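Local coordinates for surface protein SPB1 (Streptococcus agalactiae, PDB 4UZG) that forms the backbone subunit of the group B streptococcus 2b pilus, a surface fibre probably built by sortase-catalysed linkage of successive copies, at residues G2-D7 with Q162-R167; V59-G64 with F115-I120; F189-A194 with Y236-K241. All coordinates share one frame; numbering follows the deposited sequence.

Contact 1: residues G2-D7 with Q162-R167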
loop_
_atom_site.group_PDB
_atom_site.type_symbol
_atom_site.label_atom_id
_atom_site.label_comp_id
_atom_site.label_asym_id
_atom_site.label_seq_id
_atom_site.Cartn_x
_atom_site.Cartn_y
_atom_site.Cartn_z
ATOM N N GLY A 2 -2.891 9.318 -12.445
ATOM C CA GLY A 2 -4.047 9.008 -13.264
ATOM C C GLY A 2 -5.348 9.056 -12.482
ATOM O O GLY A 2 -5.437 9.723 -11.448
ATOM N N GLY A 3 -6.354 8.348 -12.995
ATOM C CA GLY A 3 -7.702 8.324 -12.429
ATOM C C GLY A 3 -7.910 7.364 -11.274
ATOM O O GLY A 3 -8.971 7.334 -10.691
ATOM N N LYS A 4 -6.899 6.590 -10.928
ATOM C CA LYS A 4 -6.936 5.733 -9.758
ATOM C C LYS A 4 -5.725 6.117 -8.906
ATOM O O LYS A 4 -4.589 6.067 -9.390
ATOM C CB LYS A 4 -6.893 4.246 -10.107
ATOM C CG LYS A 4 -7.139 3.348 -8.901
ATOM C CD LYS A 4 -7.064 1.845 -9.213
ATOM C CE LYS A 4 -7.413 1.049 -7.997
ATOM N NZ LYS A 4 -7.278 -0.411 -8.173
ATOM N N THR A 5 -5.978 6.508 -7.659
ATOM C CA THR A 5 -4.921 6.972 -6.761
ATOM C C THR A 5 -5.064 6.342 -5.384
ATOM O O THR A 5 -6.115 5.780 -5.052
ATOM C CB THR A 5 -4.963 8.517 -6.617
ATOM O OG1 THR A 5 -6.237 8.916 -6.114
ATOM C CG2 THR A 5 -4.708 9.218 -7.934
ATOM N N VAL A 6 -3.986 6.419 -4.606
ATOM C CA VAL A 6 -3.982 6.015 -3.206
ATOM C C VAL A 6 -3.550 7.202 -2.357
ATOM O O VAL A 6 -2.917 8.139 -2.864
ATOM C CB VAL A 6 -3.105 4.776 -2.935
ATOM C CG1 VAL A 6 -3.725 3.586 -3.638
ATOM C CG2 VAL A 6 -1.668 4.993 -3.368
ATOM N N ASP A 7 -3.830 7.136 -1.055
ATOM C CA ASP A 7 -3.648 8.269 -0.185
ATOM C C ASP A 7 -2.228 8.490 0.318
ATOM O O ASP A 7 -1.948 9.573 0.817
ATOM C CB ASP A 7 -4.639 8.247 0.992
ATOM C CG ASP A 7 -4.450 7.099 1.964
ATOM O OD1 ASP A 7 -4.204 5.952 1.572
ATOM O OD2 ASP A 7 -4.603 7.360 3.156
ATOM N N GLN A 162 -7.432 2.505 -15.419
ATOM C CA GLN A 162 -6.545 3.315 -14.603
ATOM C C GLN A 162 -5.962 2.412 -13.516
ATOM O O GLN A 162 -6.699 1.672 -12.860
ATOM C CB GLN A 162 -7.286 4.512 -13.975
ATOM C CG GLN A 162 -7.956 5.450 -14.976
ATOM C CD GLN A 162 -6.981 6.220 -15.847
ATOM O OE1 GLN A 162 -5.972 6.745 -15.361
ATOM N NE2 GLN A 162 -7.295 6.329 -17.135
ATOM N N LYS A 163 -4.649 2.478 -13.334
ATOM C CA LYS A 163 -3.956 1.588 -12.426
ATOM C C LYS A 163 -3.243 2.375 -11.345
ATOM O O LYS A 163 -2.857 3.533 -11.561
ATOM C CB LYS A 163 -2.889 0.808 -13.188
ATOM C CG LYS A 163 -3.431 -0.180 -14.177
ATOM C CD LYS A 163 -2.349 -1.105 -14.712
ATOM C CE LYS A 163 -1.328 -0.434 -15.568
ATOM N NZ LYS A 163 -0.540 -1.487 -16.296
ATOM N N VAL A 164 -2.999 1.717 -10.210
ATOM C CA VAL A 164 -2.104 2.273 -9.210
ATOM C C VAL A 164 -1.410 1.115 -8.505
ATOM O O VAL A 164 -1.988 0.048 -8.352
ATOM C CB VAL A 164 -2.838 3.251 -8.236
ATOM C CG1 VAL A 164 -3.758 2.488 -7.308
ATOM C CG2 VAL A 164 -1.852 4.101 -7.456
ATOM N N THR A 165 -0.168 1.351 -8.096
ATOM C CA THR A 165 0.654 0.351 -7.419
ATOM C C THR A 165 0.900 0.780 -5.978
ATOM O O THR A 165 1.427 1.861 -5.744
ATOM C CB THR A 165 2.010 0.208 -8.148
ATOM O OG1 THR A 165 1.796 -0.106 -9.539
ATOM C CG2 THR A 165 2.890 -0.868 -7.480
ATOM N N VAL A 166 0.499 -0.044 -5.018
ATOM C CA VAL A 166 0.818 0.252 -3.623
ATOM C C VAL A 166 2.282 -0.109 -3.376
ATOM O O VAL A 166 2.827 -1.031 -3.988
ATOM C CB VAL A 166 -0.087 -0.471 -2.615
ATOM C CG1 VAL A 166 -1.536 0.001 -2.753
ATOM C CG2 VAL A 166 0.076 -1.980 -2.735
ATOM N N ARG A 167 2.936 0.657 -2.512
ATOM C CA ARG A 167 4.378 0.521 -2.312
ATOM C C ARG A 167 4.748 0.382 -0.849
ATOM O O ARG A 167 4.126 1.011 0.019
ATOM C CB ARG A 167 5.102 1.749 -2.865
ATOM C CG ARG A 167 4.839 2.129 -4.280
ATOM C CD ARG A 167 5.726 1.451 -5.190
ATOM N NE ARG A 167 5.484 1.712 -6.600
ATOM C CZ ARG A 167 6.019 0.964 -7.533
ATOM N NH1 ARG A 167 6.800 -0.037 -7.193
ATOM N NH2 ARG A 167 5.750 1.181 -8.796
HETATM O O HOH W 1 -4.336 5.944 -12.378
#
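K4 runs its side chain across V164 at about a right angle, and this crossing carries the contact. K4 CG lies 3.8 Å from V164 CG1, and further along CD passes 3.7 Å from Q162 O. With CG turned opposite the backbone N (chi1 -172°) and every later torsion extended, the lysine reaches NZ without a bend. NZ is bonded covalently to N147 CG, an intramolecular isopeptide bond of the kind that stiffens Gram-positive pilins; D42 OD1 adds a weak hydrogen bond to the same nitrogen. V164 CG1 also serves the next residue on this side of the strand, meeting V6 CG1 obliquely at 3.8 Å, so K4 and V6 share one methyl. At the other end Q162 folds back at its second torsion and presents its amide oxygen to the chain start. G3 N donates to Q162 OE1 over 2.9 Å in a nearly straight bond (176° at the hydrogen), although the donor stands well above the carbonyl plane. Between the Q162 bond and the V164 crossing a water accepts from K4 N at 3.0 Å and lies 2.9 Å from K163 O, to which it can donate, bridging backbones that make no direct hydrogen bond. The strands run nearly parallel (20°), their short axes coming within 5.9 Å. Each is an outermost strand of the mixed sheet: 4-6 pairs with 16-26 and 162-165 with 146-153, while Y19 and Y127 pack on K4 from strands 16-26 and 121-131.

Contact 2: residues V59-G64 with F115-I120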
loop_
_atom_site.group_PDB
_atom_site.type_symbol
_atom_site.label_atom_id
_atom_site.label_comp_id
_atom_site.label_asym_id
_atom_site.label_seq_id
_atom_site.Cartn_x
_atom_site.Cartn_y
_atom_site.Cartn_z
ATOM N N VAL A 59 -19.660 6.460 -2.902
ATOM C CA VAL A 59 -19.880 6.669 -4.323
ATOM C C VAL A 59 -20.605 8.005 -4.487
ATOM O O VAL A 59 -21.687 8.187 -3.932
ATOM C CB VAL A 59 -20.715 5.534 -4.949
ATOM C CG1 VAL A 59 -20.809 5.727 -6.444
ATOM C CG2 VAL A 59 -20.116 4.166 -4.597
ATOM N N THR A 60 -20.016 8.921 -5.251
ATOM C CA THR A 60 -20.606 10.228 -5.451
ATOM C C THR A 60 -20.597 10.633 -6.920
ATOM O O THR A 60 -19.760 10.191 -7.721
ATOM C CB THR A 60 -19.859 11.325 -4.649
ATOM O OG1 THR A 60 -18.504 11.394 -5.093
ATOM C CG2 THR A 60 -19.907 11.120 -3.147
ATOM N N ILE A 61 -21.535 11.522 -7.226
ATOM C CA ILE A 61 -21.600 12.204 -8.502
ATOM C C ILE A 61 -21.490 13.695 -8.204
ATOM O O ILE A 61 -22.262 14.234 -7.408
ATOM C CB ILE A 61 -22.919 11.906 -9.262
ATOM C CG1 ILE A 61 -23.084 10.391 -9.482
ATOM C CG2 ILE A 61 -22.937 12.672 -10.577
ATOM C CD1 ILE A 61 -24.415 10.013 -10.017
ATOM N N THR A 62 -20.539 14.362 -8.846
ATOM C CA THR A 62 -20.313 15.799 -8.648
ATOM C C THR A 62 -20.521 16.506 -9.981
ATOM O O THR A 62 -19.887 16.155 -10.983
ATOM C CB THR A 62 -18.897 16.063 -8.135
ATOM O OG1 THR A 62 -18.664 15.286 -6.958
ATOM C CG2 THR A 62 -18.718 17.541 -7.798
ATOM N N ASP A 63 -21.420 17.471 -9.993
ATOM C CA ASP A 63 -21.754 18.162 -11.217
ATOM C C ASP A 63 -20.783 19.303 -11.451
ATOM O O ASP A 63 -19.863 19.528 -10.668
ATOM C CB ASP A 63 -23.241 18.545 -11.274
ATOM C CG ASP A 63 -23.605 19.741 -10.423
ATOM O OD1 ASP A 63 -22.719 20.493 -9.956
ATOM O OD2 ASP A 63 -24.833 19.946 -10.258
ATOM N N GLY A 64 -20.967 20.005 -12.558
ATOM C CA GLY A 64 -20.010 21.013 -12.969
ATOM C C GLY A 64 -19.943 22.207 -12.030
ATOM O O GLY A 64 -18.979 22.960 -12.076
ATOM N N PHE A 115 -33.202 10.920 -17.969
ATOM C CA PHE A 115 -31.919 10.948 -17.275
ATOM C C PHE A 115 -32.048 11.439 -15.843
ATOM O O PHE A 115 -32.836 12.354 -15.552
ATOM C CB PHE A 115 -30.960 11.877 -18.021
ATOM C CG PHE A 115 -30.631 11.412 -19.407
ATOM C CD1 PHE A 115 -29.858 10.276 -19.596
ATOM C CD2 PHE A 115 -31.088 12.093 -20.530
ATOM C CE1 PHE A 115 -29.540 9.837 -20.860
ATOM C CE2 PHE A 115 -30.775 11.645 -21.804
ATOM C CZ PHE A 115 -30.006 10.523 -21.969
ATOM N N PHE A 116 -31.233 10.883 -14.951
ATOM C CA PHE A 116 -31.214 11.306 -13.557
ATOM C C PHE A 116 -30.352 12.531 -13.301
ATOM O O PHE A 116 -30.617 13.288 -12.362
ATOM C CB PHE A 116 -30.718 10.187 -12.645
ATOM C CG PHE A 116 -31.494 8.898 -12.761
ATOM C CD1 PHE A 116 -32.859 8.884 -12.990
ATOM C CD2 PHE A 116 -30.829 7.690 -12.631
ATOM C CE1 PHE A 116 -33.532 7.686 -13.084
ATOM C CE2 PHE A 116 -31.490 6.487 -12.718
ATOM C CZ PHE A 116 -32.854 6.471 -12.941
ATOM N N TYR A 117 -29.313 12.712 -14.114
ATOM C CA TYR A 117 -28.281 13.703 -13.882
ATOM C C TYR A 117 -28.179 14.572 -15.125
ATOM O O TYR A 117 -28.628 14.197 -16.225
ATOM C CB TYR A 117 -26.955 13.008 -13.544
ATOM C CG TYR A 117 -27.146 11.966 -12.451
ATOM C CD1 TYR A 117 -27.543 12.330 -11.167
ATOM C CD2 TYR A 117 -27.016 10.605 -12.721
ATOM C CE1 TYR A 117 -27.792 11.370 -10.173
ATOM C CE2 TYR A 117 -27.240 9.637 -11.728
ATOM C CZ TYR A 117 -27.642 10.039 -10.462
ATOM O OH TYR A 117 -27.902 9.128 -9.462
ATOM N N LYS A 118 -27.652 15.764 -14.950
ATOM C CA LYS A 118 -27.528 16.672 -16.075
ATOM C C LYS A 118 -26.124 17.219 -16.157
ATOM O O LYS A 118 -25.357 17.223 -15.172
ATOM C CB LYS A 118 -28.572 17.782 -16.028
ATOM C CG LYS A 118 -28.599 18.537 -14.739
ATOM C CD LYS A 118 -29.686 19.608 -14.725
ATOM C CE LYS A 118 -29.559 20.495 -13.488
ATOM N NZ LYS A 118 -30.523 21.631 -13.492
ATOM N N GLY A 119 -25.784 17.637 -17.370
ATOM C CA GLY A 119 -24.510 18.238 -17.652
ATOM C C GLY A 119 -23.384 17.233 -17.585
ATOM O O GLY A 119 -23.544 16.049 -17.884
ATOM N N ILE A 120 -22.229 17.760 -17.226
ATOM C CA ILE A 120 -20.998 16.989 -17.175
ATOM C C ILE A 120 -20.716 16.657 -15.722
ATOM O O ILE A 120 -20.621 17.546 -14.897
ATOM C CB ILE A 120 -19.854 17.823 -17.775
ATOM C CG1 ILE A 120 -20.239 18.353 -19.163
ATOM C CG2 ILE A 120 -18.605 17.000 -17.828
ATOM C CD1 ILE A 120 -19.412 19.503 -19.611
HETATM O O HOH W 2 -26.030 19.541 -13.278
HETATM O O HOH W 3 -23.128 19.027 -14.571
#
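The end of strand 50-62, where a turn leads into strand 68-73, meets the loop that precedes strand 121-131 through a CH-pi contact of I61 with Y117. I61 CD1 sits 3.5 Å from the centroid of the Y117 ring, 21° off its normal, displaced toward the hydroxyl end; its closest approach is 3.3 Å, to Y117 CZ. Two conformers of I61 were deposited and this contact belongs to one of them, so the short 3.3 Å approach is doubtful. The side chains cross at about a right angle, the isoleucine coming end-on over the face. On the opposite face of the ring lies CB of the preceding residue, F116, over the centre, so the tyrosine is sandwiched. Its hydroxyl bonds to G80 N, which fixes the far end, and W97 meets the ring at an inclined angle. Strand 50-62 is an inner strand of the mixed sheet: I61 pairs through its backbone with T69 in the neighbouring strand 68-73, and T62 with T122 in strand 121-131 on its other flank. Beyond the strand, two waters bridge the segments. One water accepts from G64 N at 3.1 Å and donates toward K118 O and I120 O, both at 2.9 Å; a second lies 3.3 Å from D63 OD2 and 3.1 Å from K118 O, with more acceptors around each water than it has protons. G64 N also comes near I120 O, but at an angle too poor for a bond. D63 OD1 is held by S65 OG and N67 N, within the turn whose N67 and I68 bind a calcium ion.

Contact 3: residues F189-A194 with Y236-K241. With EDO (1,2-ethanediol), chain B.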
loop_
_atom_site.group_PDB
_atom_site.type_symbol
_atom_site.label_atom_id
_atom_site.label_comp_id
_atom_site.label_asym_id
_atom_site.label_seq_id
_atom_site.Cartn_x
_atom_site.Cartn_y
_atom_site.Cartn_z
ATOM N N PHE A 189 18.809 -7.673 17.114
ATOM C CA PHE A 189 18.348 -6.293 16.970
ATOM C C PHE A 189 16.853 -6.203 17.144
ATOM O O PHE A 189 16.102 -7.140 16.834
ATOM C CB PHE A 189 18.679 -5.766 15.568
ATOM C CG PHE A 189 20.133 -5.437 15.355
ATOM C CD1 PHE A 189 21.047 -6.432 15.021
ATOM C CD2 PHE A 189 20.611 -4.154 15.531
ATOM C CE1 PHE A 189 22.367 -6.135 14.832
ATOM C CE2 PHE A 189 21.943 -3.866 15.355
ATOM C CZ PHE A 189 22.831 -4.855 15.023
ATOM N N VAL A 190 16.423 -5.026 17.583
ATOM C CA VAL A 190 15.056 -4.569 17.433
ATOM C C VAL A 190 15.079 -3.285 16.598
ATOM O O VAL A 190 16.115 -2.620 16.493
ATOM C CB VAL A 190 14.351 -4.366 18.795
ATOM C CG1 VAL A 190 14.248 -5.686 19.533
ATOM C CG2 VAL A 190 15.028 -3.309 19.657
ATOM N N LEU A 191 13.939 -2.967 16.001
ATOM C CA LEU A 191 13.804 -1.778 15.159
ATOM C C LEU A 191 12.938 -0.749 15.869
ATOM O O LEU A 191 11.822 -1.047 16.287
ATOM C CB LEU A 191 13.185 -2.129 13.809
ATOM C CG LEU A 191 13.231 -0.998 12.770
ATOM C CD1 LEU A 191 14.641 -0.745 12.316
ATOM C CD2 LEU A 191 12.335 -1.329 11.574
ATOM N N LYS A 192 13.461 0.460 15.993
ATOM C CA LYS A 192 12.729 1.591 16.539
ATOM C C LYS A 192 12.322 2.542 15.416
ATOM O O LYS A 192 13.057 2.699 14.422
ATOM C CB LYS A 192 13.646 2.300 17.545
ATOM C CG LYS A 192 13.013 3.238 18.537
ATOM C CD LYS A 192 14.032 3.844 19.474
ATOM C CE LYS A 192 13.372 4.723 20.496
ATOM N NZ LYS A 192 14.374 5.246 21.428
ATOM N N ASN A 193 11.143 3.134 15.553
ATOM C CA ASN A 193 10.708 4.171 14.634
ATOM C C ASN A 193 11.156 5.541 15.149
ATOM O O ASN A 193 12.005 5.629 16.044
ATOM C CB ASN A 193 9.197 4.062 14.359
ATOM C CG ASN A 193 8.355 4.363 15.569
ATOM O OD1 ASN A 193 8.833 4.891 16.578
ATOM N ND2 ASN A 193 7.059 4.089 15.453
ATOM N N ALA A 194 10.643 6.605 14.542
ATOM C CA ALA A 194 11.046 7.969 14.877
ATOM C C ALA A 194 10.229 8.574 15.993
ATOM O O ALA A 194 10.501 9.704 16.400
ATOM C CB ALA A 194 10.963 8.843 13.628
ATOM N N TYR A 236 14.267 5.218 10.715
ATOM C CA TYR A 236 14.234 4.143 11.681
ATOM C C TYR A 236 15.586 4.039 12.360
ATOM O O TYR A 236 16.574 4.615 11.897
ATOM C CB TYR A 236 13.866 2.825 10.971
ATOM C CG TYR A 236 12.502 2.875 10.327
ATOM C CD1 TYR A 236 11.368 2.589 11.065
ATOM C CD2 TYR A 236 12.329 3.263 9.002
ATOM C CE1 TYR A 236 10.089 2.663 10.498
ATOM C CE2 TYR A 236 11.076 3.347 8.432
ATOM C CZ TYR A 236 9.944 3.029 9.173
ATOM O OH TYR A 236 8.668 3.094 8.643
ATOM N N TYR A 237 15.628 3.279 13.446
ATOM C CA TYR A 237 16.844 3.148 14.237
ATOM C C TYR A 237 17.062 1.695 14.604
ATOM O O TYR A 237 16.181 1.037 15.162
ATOM C CB TYR A 237 16.748 4.009 15.510
ATOM C CG TYR A 237 16.662 5.485 15.179
ATOM C CD1 TYR A 237 15.437 6.098 14.948
ATOM C CD2 TYR A 237 17.813 6.246 15.034
ATOM C CE1 TYR A 237 15.354 7.437 14.593
ATOM C CE2 TYR A 237 17.740 7.599 14.670
ATOM C CZ TYR A 237 16.502 8.183 14.461
ATOM O OH TYR A 237 16.452 9.513 14.100
ATOM N N LEU A 238 18.256 1.204 14.291
ATOM C CA LEU A 238 18.637 -0.171 14.584
ATOM C C LEU A 238 19.218 -0.223 15.983
ATOM O O LEU A 238 20.237 0.415 16.242
ATOM C CB LEU A 238 19.685 -0.649 13.591
ATOM C CG LEU A 238 19.332 -0.482 12.100
ATOM C CD1 LEU A 238 20.482 -0.919 11.210
ATOM C CD2 LEU A 238 18.082 -1.184 11.722
ATOM N N VAL A 239 18.588 -0.975 16.868
ATOM C CA VAL A 239 18.990 -1.058 18.264
ATOM C C VAL A 239 19.511 -2.474 18.541
ATOM O O VAL A 239 18.760 -3.446 18.470
ATOM C CB VAL A 239 17.816 -0.736 19.189
ATOM C CG1 VAL A 239 18.198 -0.879 20.648
ATOM C CG2 VAL A 239 17.269 0.667 18.917
ATOM N N GLU A 240 20.792 -2.589 18.866
ATOM C CA GLU A 240 21.363 -3.875 19.191
ATOM C C GLU A 240 20.997 -4.242 20.617
ATOM O O GLU A 240 21.270 -3.496 21.561
ATOM C CB GLU A 240 22.868 -3.852 19.023
ATOM C CG GLU A 240 23.470 -5.221 19.096
ATOM C CD GLU A 240 24.966 -5.215 18.837
ATOM O OE1 GLU A 240 25.736 -4.716 19.677
ATOM O OE2 GLU A 240 25.369 -5.756 17.782
ATOM N N LYS A 241 20.378 -5.409 20.760
ATOM C CA LYS A 241 20.019 -5.969 22.047
ATOM C C LYS A 241 21.039 -6.987 22.548
ATOM O O LYS A 241 21.187 -7.148 23.760
ATOM C CB LYS A 241 18.648 -6.612 21.980
ATOM C CG LYS A 241 17.526 -5.639 21.694
ATOM C CD LYS A 241 17.486 -4.456 22.670
ATOM C CE LYS A 241 17.189 -4.852 24.107
ATOM N NZ LYS A 241 15.813 -5.382 24.330
HETATM C C1 EDO B . 8.811 7.804 10.670
HETATM O O1 EDO B . 10.010 8.414 10.248
HETATM C C2 EDO B . 9.033 6.310 10.816
HETATM O O2 EDO B . 9.921 6.025 11.876
#
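L191 and L238 interlock on one face of an antiparallel strand pair, L191 CD1 pressing to 3.5 Å from L238 CD2 while also resting on Y236 CB. Further along this face the F189 ring fills the hollow beside E240: F189 CD2 comes to 3.5 Å from V239 O, and E240 CG is over one face, offset toward the rim. On the other face V190 CG2 butts against V239 CB at 3.8 Å. Past the corner at 241, the curled K241 brings CG to 3.9 Å from V190 CG1. At the far end N193 O meets the Y237 ring at its edge, and an ethanediol, probably from the crystallisation liquor, lies over a face of Y236 and accepts from A194 N. Two reciprocal pairs of backbone bonds bind the strands, V190 with V239 and K192 with Y237; K192 N to Y237 O is nearly straight (175°). These are the two central strands of a four-stranded sheet in the prealbumin-like domain. L238 faces strands 169-177 and 273-279, so the leucines and F189 pack into a largely apolar interior. E240 is buried there too, accepting from L250 N and touching K175, a placing consistent with the E-box glutamate of pilin domains.

Contacts 1 and 2 belong to the same mixed sheet, their centres about 24 Å apart, and contact 2 is nested in the chain loop that contact 1 closes. Contact 3 follows in a separate sheet, its centre about 51 Å from that of contact 2 and on the opposite side of the chain's centre. Contact 3 buries the most surface, 647 Å²; most of its touching residues are buried, and it combines apolar packing with regular backbone pairing. Contact 1, more open, joins two outermost strands by side chains and a water, beside a covalent cross-link. Contact 2 is a surface contact where one aliphatic-aromatic touch gives way to bridging waters near a calcium site.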